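Local structure of ribulose-1,5-bisphosphate carboxylase/oxygenase large subunit (Rhodopseudomonas palustris, 3QFW) at residues Ala152-Leu157 and Ala187-Ala191; Leu200-Ile205 and Ile224-Ala230; Ala29-Val34 and Ile50-Val54; Ala76-Pro80 and Tyr108-Phe112. The protein belongs to the Rubisco-like proteins, relatives of the carbon-fixing carboxylase that share its barrel fold and probably catalyse a different reaction. All blocks are in the same frame, centred on the assembly; numbering follows the deposited sequence.

Interaction 1. Residues Ala152-Leu157 and Ala187-Ala191; sequences AHQLAL and AVREA
His153 reaches across the groove between two helices and presents the edge of its imidazole to the last turns of helix 177-195. With CG anti to the backbone N (chi1 -171°), the ring is carried across to the neighbouring helix, beside the turn Ala187-Ala191, and ND1 donates to Ala187 O at 3.0 Å in a fairly straight bond (161°). The acceptor lies near the ring plane. Ala187 O also takes the helical hydrogen bond from Ala191 N, so two donors grip one carbonyl. Further round the edge, His153 CE1 meets Glu190 CB at 4.0 Å. Ala191 CB lies 3.8 Å from His153 ND1. These are neighbouring helices on the outside of the TIM barrel, running roughly parallel with their local axes 8.1 Å apart and crossing at -31°. Small side chains allow that closeness: Ala152, Ala156, Ala187 and Ala191 line the groove, and the methyls of Ala156 and Ala191 touch, CB to CB at 3.5 Å. At the margin, Leu157 CG comes within 4.3 Å of Ala191 CB. Deeper in the groove, toward the barrel strands, Val188 turns its CG2 branch to Ala152 CB (4.0 Å). Beneath them, Ile163 of strand 162-165 packs on both Ala156 and Val188.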
# COMPACT_ATOMS: atom_id res chain seq x y z
N ALA B 152 8.35 12.26 -26.64
CA ALA B 152 9.13 11.02 -26.61
C ALA B 152 10.09 10.94 -27.79
O ALA B 152 11.24 10.50 -27.64
CB ALA B 152 8.21 9.82 -26.62
N HIS B 153 9.62 11.36 -28.96
CA HIS B 153 10.42 11.32 -30.17
C HIS B 153 11.66 12.20 -30.01
O HIS B 153 12.78 11.80 -30.34
CB HIS B 153 9.59 11.76 -31.37
CG HIS B 153 10.26 11.56 -32.70
ND1 HIS B 153 10.32 10.33 -33.33
CD2 HIS B 153 10.90 12.43 -33.52
CE1 HIS B 153 10.96 10.45 -34.48
NE2 HIS B 153 11.33 11.72 -34.61
N GLN B 154 11.46 13.40 -29.48
CA GLN B 154 12.57 14.32 -29.27
C GLN B 154 13.55 13.76 -28.25
O GLN B 154 14.75 13.84 -28.43
CB GLN B 154 12.06 15.71 -28.88
CG GLN B 154 11.22 16.36 -29.96
CD GLN B 154 10.35 17.49 -29.45
OE1 GLN B 154 10.84 18.57 -29.10
NE2 GLN B 154 9.04 17.25 -29.39
N LEU B 155 13.04 13.17 -27.17
CA LEU B 155 13.92 12.58 -26.16
C LEU B 155 14.74 11.43 -26.75
O LEU B 155 15.97 11.37 -26.59
CB LEU B 155 13.10 12.11 -24.95
CG LEU B 155 12.37 13.25 -24.24
CD1 LEU B 155 11.30 12.71 -23.28
CD2 LEU B 155 13.36 14.15 -23.52
N ALA B 156 14.07 10.51 -27.44
CA ALA B 156 14.73 9.34 -28.00
C ALA B 156 15.75 9.75 -29.06
O ALA B 156 16.81 9.13 -29.19
CB ALA B 156 13.69 8.38 -28.58
N LEU B 157 15.44 10.81 -29.80
CA LEU B 157 16.38 11.35 -30.77
C LEU B 157 17.68 11.78 -30.10
O LEU B 157 18.74 11.73 -30.72
CB LEU B 157 15.76 12.52 -31.54
CG LEU B 157 15.11 12.17 -32.89
CD1 LEU B 157 14.65 13.44 -33.62
CD2 LEU B 157 16.10 11.40 -33.76
N ALA B 187 6.46 6.43 -31.83
CA ALA B 187 7.37 7.57 -31.89
C ALA B 187 8.79 7.20 -31.45
O ALA B 187 9.76 7.73 -31.98
CB ALA B 187 6.83 8.73 -31.07
N VAL B 188 8.90 6.31 -30.46
CA VAL B 188 10.21 5.89 -29.98
C VAL B 188 10.92 4.99 -31.00
O VAL B 188 12.13 5.12 -31.21
CB VAL B 188 10.11 5.19 -28.60
CG1 VAL B 188 11.41 4.49 -28.25
CG2 VAL B 188 9.74 6.19 -27.52
N ARG B 189 10.16 4.11 -31.64
CA ARG B 189 10.70 3.25 -32.69
C ARG B 189 11.26 4.07 -33.86
O ARG B 189 12.36 3.81 -34.33
CB ARG B 189 9.64 2.28 -33.21
CG ARG B 189 9.34 1.14 -32.26
CD ARG B 189 10.59 0.32 -31.97
NE ARG B 189 10.63 -0.92 -32.73
CZ ARG B 189 11.56 -1.86 -32.59
NH1 ARG B 189 12.54 -1.70 -31.72
NH2 ARG B 189 11.50 -2.97 -33.33
N GLU B 190 10.49 5.05 -34.32
CA GLU B 190 10.91 5.88 -35.43
C GLU B 190 12.22 6.58 -35.11
O GLU B 190 13.14 6.59 -35.92
CB GLU B 190 9.80 6.89 -35.78
CG GLU B 190 8.49 6.20 -36.13
CD GLU B 190 7.39 7.17 -36.54
OE1 GLU B 190 6.48 6.75 -37.27
OE2 GLU B 190 7.44 8.35 -36.13
N ALA B 191 12.30 7.16 -33.92
CA ALA B 191 13.51 7.79 -33.44
C ALA B 191 14.68 6.81 -33.44
O ALA B 191 15.77 7.14 -33.90
CB ALA B 191 13.30 8.38 -32.06

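Interaction 2. Residues Leu200-Ile205 and Ile224-Ala230; sequences LYAPNI and IGAVLVA
Pro203, just past the end of strand 200-202, and Leu228 of strand 226-229 meet where two neighbouring parallel strands of the TIM barrel run side by side, linked in sequence by helix 209-222 in a beta-alpha-beta crossover. The stronger backbone bonds lie just beyond the end of strand 200-202, against the later part of strand 226-229. Leu228 N donates to Pro203 O at 2.8 Å, nearly straight at the hydrogen (168°) but from above the carbonyl plane. Leu228 O in turn accepts from Ile205 N at 3.1 Å. Asn204 is thus bridged to Leu228, whereas the bond from Ala226 N to Tyr201 O, nearer the strand starts, is weak.

Apolar contacts fill both sides of the pair. The methyls of Ala202 and Ala226 touch, 3.7 Å between CB atoms. Around Tyr201, Ile224 CD1 stands at the ring edge and Pro203 CD lies over one face, toward its rim; Ile224 CG2 also touches Pro203 CD. Ile205 CG1, held between the backbone N and carbonyl carbon (chi1 58°), rests 3.6 Å from Val229 CG2.

Tyr201 OH and Asn204 ND2 bond outside the pair, to Asp165 and Leu169 O, while Asn204 OD1 turns to a water between the segments. One water accepts from both Tyr201 N and Gly225 N. The second donates to Asn204 OD1 at 2.7 Å and to Ile205 O, and accepts from Ala230 N at 2.8 Å.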
# COMPACT_ATOMS: atom_id res chain seq x y z
N LEU B 200 14.33 2.65 -24.85
CA LEU B 200 13.17 1.91 -24.35
C LEU B 200 12.04 2.83 -23.88
O LEU B 200 12.29 3.93 -23.39
CB LEU B 200 13.57 1.00 -23.19
CG LEU B 200 14.55 -0.14 -23.43
CD1 LEU B 200 15.15 -0.59 -22.11
CD2 LEU B 200 13.86 -1.31 -24.13
N TYR B 201 10.80 2.36 -24.02
CA TYR B 201 9.64 3.07 -23.46
C TYR B 201 8.93 2.24 -22.39
O TYR B 201 8.59 1.08 -22.61
CB TYR B 201 8.68 3.47 -24.58
CG TYR B 201 7.36 4.05 -24.10
CD1 TYR B 201 7.33 5.08 -23.17
CD2 TYR B 201 6.15 3.58 -24.61
CE1 TYR B 201 6.10 5.61 -22.73
CE2 TYR B 201 4.95 4.11 -24.19
CZ TYR B 201 4.93 5.13 -23.26
OH TYR B 201 3.70 5.65 -22.85
N ALA B 202 8.70 2.86 -21.24
CA ALA B 202 8.04 2.20 -20.12
C ALA B 202 6.71 2.89 -19.76
O ALA B 202 6.69 3.84 -18.99
CB ALA B 202 8.97 2.17 -18.91
N PRO B 203 5.61 2.44 -20.36
CA PRO B 203 4.29 2.98 -20.02
C PRO B 203 3.81 2.51 -18.64
O PRO B 203 4.17 1.42 -18.20
CB PRO B 203 3.38 2.42 -21.11
CG PRO B 203 4.10 1.20 -21.60
CD PRO B 203 5.55 1.53 -21.52
N ASN B 204 3.02 3.34 -17.97
CA ASN B 204 2.57 3.01 -16.62
C ASN B 204 1.31 2.17 -16.65
O ASN B 204 0.25 2.64 -17.08
CB ASN B 204 2.35 4.27 -15.78
CG ASN B 204 1.95 3.94 -14.35
OD1 ASN B 204 2.70 3.29 -13.63
ND2 ASN B 204 0.76 4.39 -13.94
N ILE B 205 1.40 0.92 -16.19
CA ILE B 205 0.21 0.08 -16.06
C ILE B 205 -0.44 0.21 -14.68
O ILE B 205 0.25 0.37 -13.68
CB ILE B 205 0.49 -1.39 -16.40
CG1 ILE B 205 1.58 -1.96 -15.49
CG2 ILE B 205 0.89 -1.51 -17.86
CD1 ILE B 205 1.63 -3.47 -15.47
N ILE B 224 6.44 -2.86 -27.39
CA ILE B 224 7.11 -2.00 -26.41
C ILE B 224 7.99 -2.84 -25.48
O ILE B 224 7.63 -3.95 -25.12
CB ILE B 224 6.08 -1.18 -25.60
CG1 ILE B 224 5.36 -0.18 -26.52
CG2 ILE B 224 6.76 -0.43 -24.46
CD1 ILE B 224 4.06 0.38 -25.94
N GLY B 225 9.15 -2.31 -25.10
CA GLY B 225 10.13 -3.11 -24.40
C GLY B 225 10.27 -2.91 -22.90
O GLY B 225 11.08 -3.58 -22.26
N ALA B 226 9.49 -2.00 -22.34
CA ALA B 226 9.54 -1.80 -20.89
C ALA B 226 8.17 -1.48 -20.34
O ALA B 226 7.22 -1.26 -21.09
CB ALA B 226 10.53 -0.70 -20.54
N VAL B 227 8.07 -1.44 -19.01
CA VAL B 227 6.82 -1.16 -18.33
C VAL B 227 7.09 -0.55 -16.96
O VAL B 227 8.06 -0.92 -16.28
CB VAL B 227 5.99 -2.44 -18.11
CG1 VAL B 227 5.53 -3.01 -19.44
CG2 VAL B 227 6.79 -3.47 -17.33
N LEU B 228 6.23 0.38 -16.55
CA LEU B 228 6.38 1.08 -15.29
C LEU B 228 5.25 0.63 -14.37
O LEU B 228 4.10 0.53 -14.79
CB LEU B 228 6.29 2.59 -15.50
CG LEU B 228 6.53 3.46 -14.27
CD1 LEU B 228 7.98 3.31 -13.80
CD2 LEU B 228 6.22 4.92 -14.59
N VAL B 229 5.57 0.35 -13.11
CA VAL B 229 4.54 -0.07 -12.15
C VAL B 229 4.88 0.47 -10.79
O VAL B 229 6.04 0.45 -10.38
CB VAL B 229 4.48 -1.61 -12.03
CG1 VAL B 229 3.21 -2.04 -11.27
CG2 VAL B 229 4.54 -2.27 -13.40
N ALA B 230 3.87 0.95 -10.06
CA ALA B 230 4.05 1.35 -8.67
C ALA B 230 3.55 0.24 -7.76
O ALA B 230 2.34 0.12 -7.55
CB ALA B 230 3.31 2.64 -8.40
O HOH W 1 10.05 0.25 -25.95
O HOH W 2 1.69 1.90 -11.57

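Interaction 3. Residues Ala29-Val34 and Ile50-Val54; sequences AIEQSV and IVGRV
Ser33 places OG against the backbone of residues 50-52. OG is anti to the backbone N (chi1 -170°), which carries it to 2.6 Å from Ile50 O and 3.1 Å from Gly52 N, and close to Val51 CA. Beside it, Val51 uses its two branches separately. CG1 lies 3.8 Å from Ile30 CD1, the two side chains lying abreast; CG2 meets Val34 CG1 at 4.0 Å. The same methyl of Val34, set anti to its own carbonyl carbon (chi1 -65°), also reaches Ile50 CG2, so one branch touches two residues. Ala29 closes the other end: its CB sits 3.4 Å from Gly52 O, where the chain passes without a side chain, and 4.0 Å from Val54 CG2. Ile69 of strand 64-71 packs on both Ala29 and Val54. Pro140 and Gln141 of the second subunit pack on Val34 and Ile50, bringing the contact to the dimer interface. Helix 18-31 is thereby fastened, at its C-terminal end, to the entry of strand 53-59, in the helix-on-antiparallel-sheet architecture of the Rubisco N-terminal domain.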
# COMPACT_ATOMS: atom_id res chain seq x y z
N ALA B 29 7.53 -8.10 19.13
CA ALA B 29 7.63 -9.51 18.75
C ALA B 29 6.25 -10.16 18.67
O ALA B 29 5.96 -10.91 17.73
CB ALA B 29 8.53 -10.27 19.72
N ILE B 30 5.41 -9.85 19.66
CA ILE B 30 4.03 -10.33 19.70
C ILE B 30 3.17 -9.77 18.56
O ILE B 30 2.51 -10.53 17.85
CB ILE B 30 3.34 -9.97 21.05
CG1 ILE B 30 4.11 -10.54 22.24
CG2 ILE B 30 1.92 -10.49 21.07
CD1 ILE B 30 4.20 -12.04 22.24
N GLU B 31 3.18 -8.45 18.42
CA GLU B 31 2.37 -7.77 17.39
C GLU B 31 2.56 -8.35 15.99
O GLU B 31 1.60 -8.45 15.22
CB GLU B 31 2.69 -6.27 17.35
CG GLU B 31 2.26 -5.50 18.58
CD GLU B 31 0.85 -4.92 18.46
OE1 GLU B 31 0.05 -5.43 17.64
OE2 GLU B 31 0.55 -3.95 19.19
N GLN B 32 3.80 -8.74 15.67
CA GLN B 32 4.11 -9.24 14.33
C GLN B 32 4.16 -10.76 14.32
O GLN B 32 4.77 -11.38 13.45
CB GLN B 32 5.43 -8.67 13.83
CG GLN B 32 5.40 -7.15 13.66
CD GLN B 32 4.20 -6.67 12.86
OE1 GLN B 32 3.62 -5.63 13.16
NE2 GLN B 32 3.83 -7.43 11.83
N SER B 33 3.48 -11.35 15.30
CA SER B 33 3.41 -12.79 15.41
C SER B 33 1.98 -13.24 15.68
O SER B 33 1.12 -13.24 14.80
CB SER B 33 4.30 -13.26 16.57
OG SER B 33 4.42 -14.66 16.55
N VAL B 34 1.74 -13.62 16.93
CA VAL B 34 0.45 -14.17 17.32
C VAL B 34 -0.54 -13.07 17.66
O VAL B 34 -1.75 -13.27 17.54
CB VAL B 34 0.62 -15.07 18.53
CG1 VAL B 34 1.46 -16.28 18.17
CG2 VAL B 34 1.25 -14.29 19.68
N ILE B 50 6.17 -20.21 17.04
CA ILE B 50 5.43 -19.21 16.28
C ILE B 50 5.55 -17.80 16.84
O ILE B 50 5.69 -16.84 16.08
CB ILE B 50 3.94 -19.59 16.14
CG1 ILE B 50 3.80 -20.96 15.48
CG2 ILE B 50 3.18 -18.52 15.36
CD1 ILE B 50 4.59 -21.11 14.22
N VAL B 51 5.46 -17.66 18.16
CA VAL B 51 5.71 -16.36 18.78
C VAL B 51 7.06 -15.80 18.30
O VAL B 51 8.03 -16.54 18.16
CB VAL B 51 5.72 -16.46 20.31
CG1 VAL B 51 5.98 -15.11 20.93
CG2 VAL B 51 4.38 -17.03 20.82
N GLY B 52 7.12 -14.50 18.04
CA GLY B 52 8.36 -13.90 17.57
C GLY B 52 9.37 -13.80 18.69
O GLY B 52 9.01 -13.59 19.86
N ARG B 53 10.65 -13.98 18.36
CA ARG B 53 11.71 -13.86 19.35
C ARG B 53 12.41 -12.52 19.21
O ARG B 53 12.70 -12.08 18.10
CB ARG B 53 12.75 -14.97 19.16
CG ARG B 53 12.18 -16.38 19.28
CD ARG B 53 13.30 -17.43 19.30
NE ARG B 53 14.07 -17.46 18.06
CZ ARG B 53 14.99 -18.38 17.77
NH1 ARG B 53 15.25 -19.34 18.64
NH2 ARG B 53 15.64 -18.33 16.62
N VAL B 54 12.68 -11.87 20.33
CA VAL B 54 13.58 -10.73 20.33
C VAL B 54 15.02 -11.25 20.32
O VAL B 54 15.54 -11.70 21.34
CB VAL B 54 13.36 -9.81 21.56
CG1 VAL B 54 14.34 -8.64 21.55
CG2 VAL B 54 11.91 -9.32 21.60

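Interaction 4. Residues Ala76-Pro80 and Tyr108-Phe112; sequences APAEP and YLTAF
Two aromatic rings of helix 106-112, Tyr108 and Phe112, receive the loop 76-80. One face of Phe112 carries the methyl of Ala78 in a CH-pi contact, with CB 4.2 Å from the ring centroid and 24° off its normal. Pro80 CD comes to the edge of the same ring, 3.7 Å from CE1, the ring of Pro80 passing alongside Phe112. Tyr108 works through its edge: OH donates to Ala76 O at 2.7 Å, the donor tilted 26° from the carbonyl plane. Phe112 CE2 also stands in the plane of the tyrosine, at its edge. The torsion of Tyr108, CG anti to the carbonyl carbon (chi1 -74°), sends the ring out toward the loop.

Ala78 is thus lodged among three residues of the helix, with its CB 3.6 Å from Ala111 CB and 4.1 Å from Tyr108 CD2. It is presented there by an inverse gamma turn, closed by Glu79 N bonding to Pro77 O. Directly after the turn, Glu79 is the N-cap of helix 80-88, bonding through OE1 to Gln82 N and through OE2 to Ser237. Gln172 and Gly207 of the second subunit pack on Pro77 and Glu79. Within the chain, Phe112 has edge-to-face partners in His240 and Phe276, so helix 106-112 joins the start of helix 80-88 to helices 236-243 and 265-276.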
# COMPACT_ATOMS: atom_id res chain seq x y z
N ALA B 76 4.88 -16.71 7.33
CA ALA B 76 4.93 -15.93 6.10
C ALA B 76 5.50 -16.69 4.89
O ALA B 76 6.72 -16.68 4.65
CB ALA B 76 5.68 -14.63 6.33
N PRO B 77 4.61 -17.32 4.12
CA PRO B 77 4.98 -18.04 2.89
C PRO B 77 5.57 -17.06 1.88
O PRO B 77 5.43 -15.85 2.07
CB PRO B 77 3.63 -18.57 2.37
CG PRO B 77 2.66 -18.38 3.47
CD PRO B 77 3.15 -17.22 4.26
N ALA B 78 6.23 -17.56 0.85
CA ALA B 78 6.81 -16.70 -0.18
C ALA B 78 5.70 -16.09 -1.04
O ALA B 78 5.52 -16.44 -2.21
CB ALA B 78 7.82 -17.46 -1.04
N GLU B 79 4.97 -15.16 -0.43
CA GLU B 79 3.79 -14.52 -1.00
C GLU B 79 3.89 -13.04 -0.61
O GLU B 79 3.77 -12.71 0.56
CB GLU B 79 2.55 -15.18 -0.40
CG GLU B 79 1.28 -15.01 -1.20
CD GLU B 79 0.82 -13.58 -1.24
OE1 GLU B 79 0.37 -13.07 -0.19
OE2 GLU B 79 0.93 -12.96 -2.33
N PRO B 80 4.17 -12.16 -1.59
CA PRO B 80 4.65 -10.80 -1.30
C PRO B 80 3.78 -10.06 -0.29
O PRO B 80 4.29 -9.54 0.71
CB PRO B 80 4.62 -10.12 -2.66
CG PRO B 80 4.81 -11.22 -3.63
CD PRO B 80 4.07 -12.40 -3.04
N TYR B 108 13.44 -18.03 0.13
CA TYR B 108 12.60 -16.90 -0.28
C TYR B 108 13.16 -16.26 -1.54
O TYR B 108 12.41 -15.87 -2.44
CB TYR B 108 12.50 -15.85 0.82
CG TYR B 108 11.60 -16.25 1.96
CD1 TYR B 108 12.12 -16.93 3.05
CD2 TYR B 108 10.24 -15.97 1.95
CE1 TYR B 108 11.33 -17.31 4.09
CE2 TYR B 108 9.43 -16.35 3.00
CZ TYR B 108 9.99 -17.02 4.07
OH TYR B 108 9.22 -17.42 5.13
N LEU B 109 14.47 -16.13 -1.61
CA LEU B 109 15.07 -15.51 -2.77
C LEU B 109 14.83 -16.36 -4.02
O LEU B 109 14.58 -15.83 -5.09
CB LEU B 109 16.56 -15.24 -2.55
CG LEU B 109 16.90 -13.95 -1.80
CD1 LEU B 109 16.29 -13.90 -0.38
CD2 LEU B 109 18.42 -13.72 -1.77
N THR B 110 14.88 -17.68 -3.88
CA THR B 110 14.72 -18.54 -5.05
C THR B 110 13.27 -18.52 -5.51
O THR B 110 12.98 -18.50 -6.71
CB THR B 110 15.15 -19.99 -4.76
OG1 THR B 110 16.47 -20.00 -4.19
CG2 THR B 110 15.18 -20.80 -6.05
N ALA B 111 12.37 -18.52 -4.54
CA ALA B 111 10.94 -18.50 -4.82
C ALA B 111 10.53 -17.23 -5.55
O ALA B 111 9.84 -17.28 -6.56
CB ALA B 111 10.15 -18.66 -3.54
N PHE B 112 10.95 -16.08 -5.02
CA PHE B 112 10.60 -14.79 -5.64
C PHE B 112 11.35 -14.55 -6.96
O PHE B 112 10.78 -14.06 -7.93
CB PHE B 112 10.80 -13.63 -4.66
CG PHE B 112 9.84 -13.63 -3.49
CD1 PHE B 112 8.47 -13.63 -3.69
CD2 PHE B 112 10.32 -13.59 -2.18
CE1 PHE B 112 7.57 -13.62 -2.60
CE2 PHE B 112 9.43 -13.58 -1.09
CZ PHE B 112 8.06 -13.59 -1.31

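Interactions 1 and 2 belong to the catalytic barrel and touch each other, Val188 CG2 lying 4.2 Å from Tyr201 CB; helix 177-195 leads directly into strand 200-202. Both are buried, but interaction 1 relies on small side chains and one histidine bond between outer helices, whereas interaction 2 pairs strands through backbone bonds and bound waters. Interactions 3 and 4 are partly buried and lie on loops and helix ends, their centres about 19 Å apart, and both reach the second subunit. Aliphatic branches around a serine dominate in 29-34 with 50-54, aromatic rings in 76-80 with 108-112. Interactions 1 and 3, about 53 Å apart between centres, lie on opposite sides of the chain's centre.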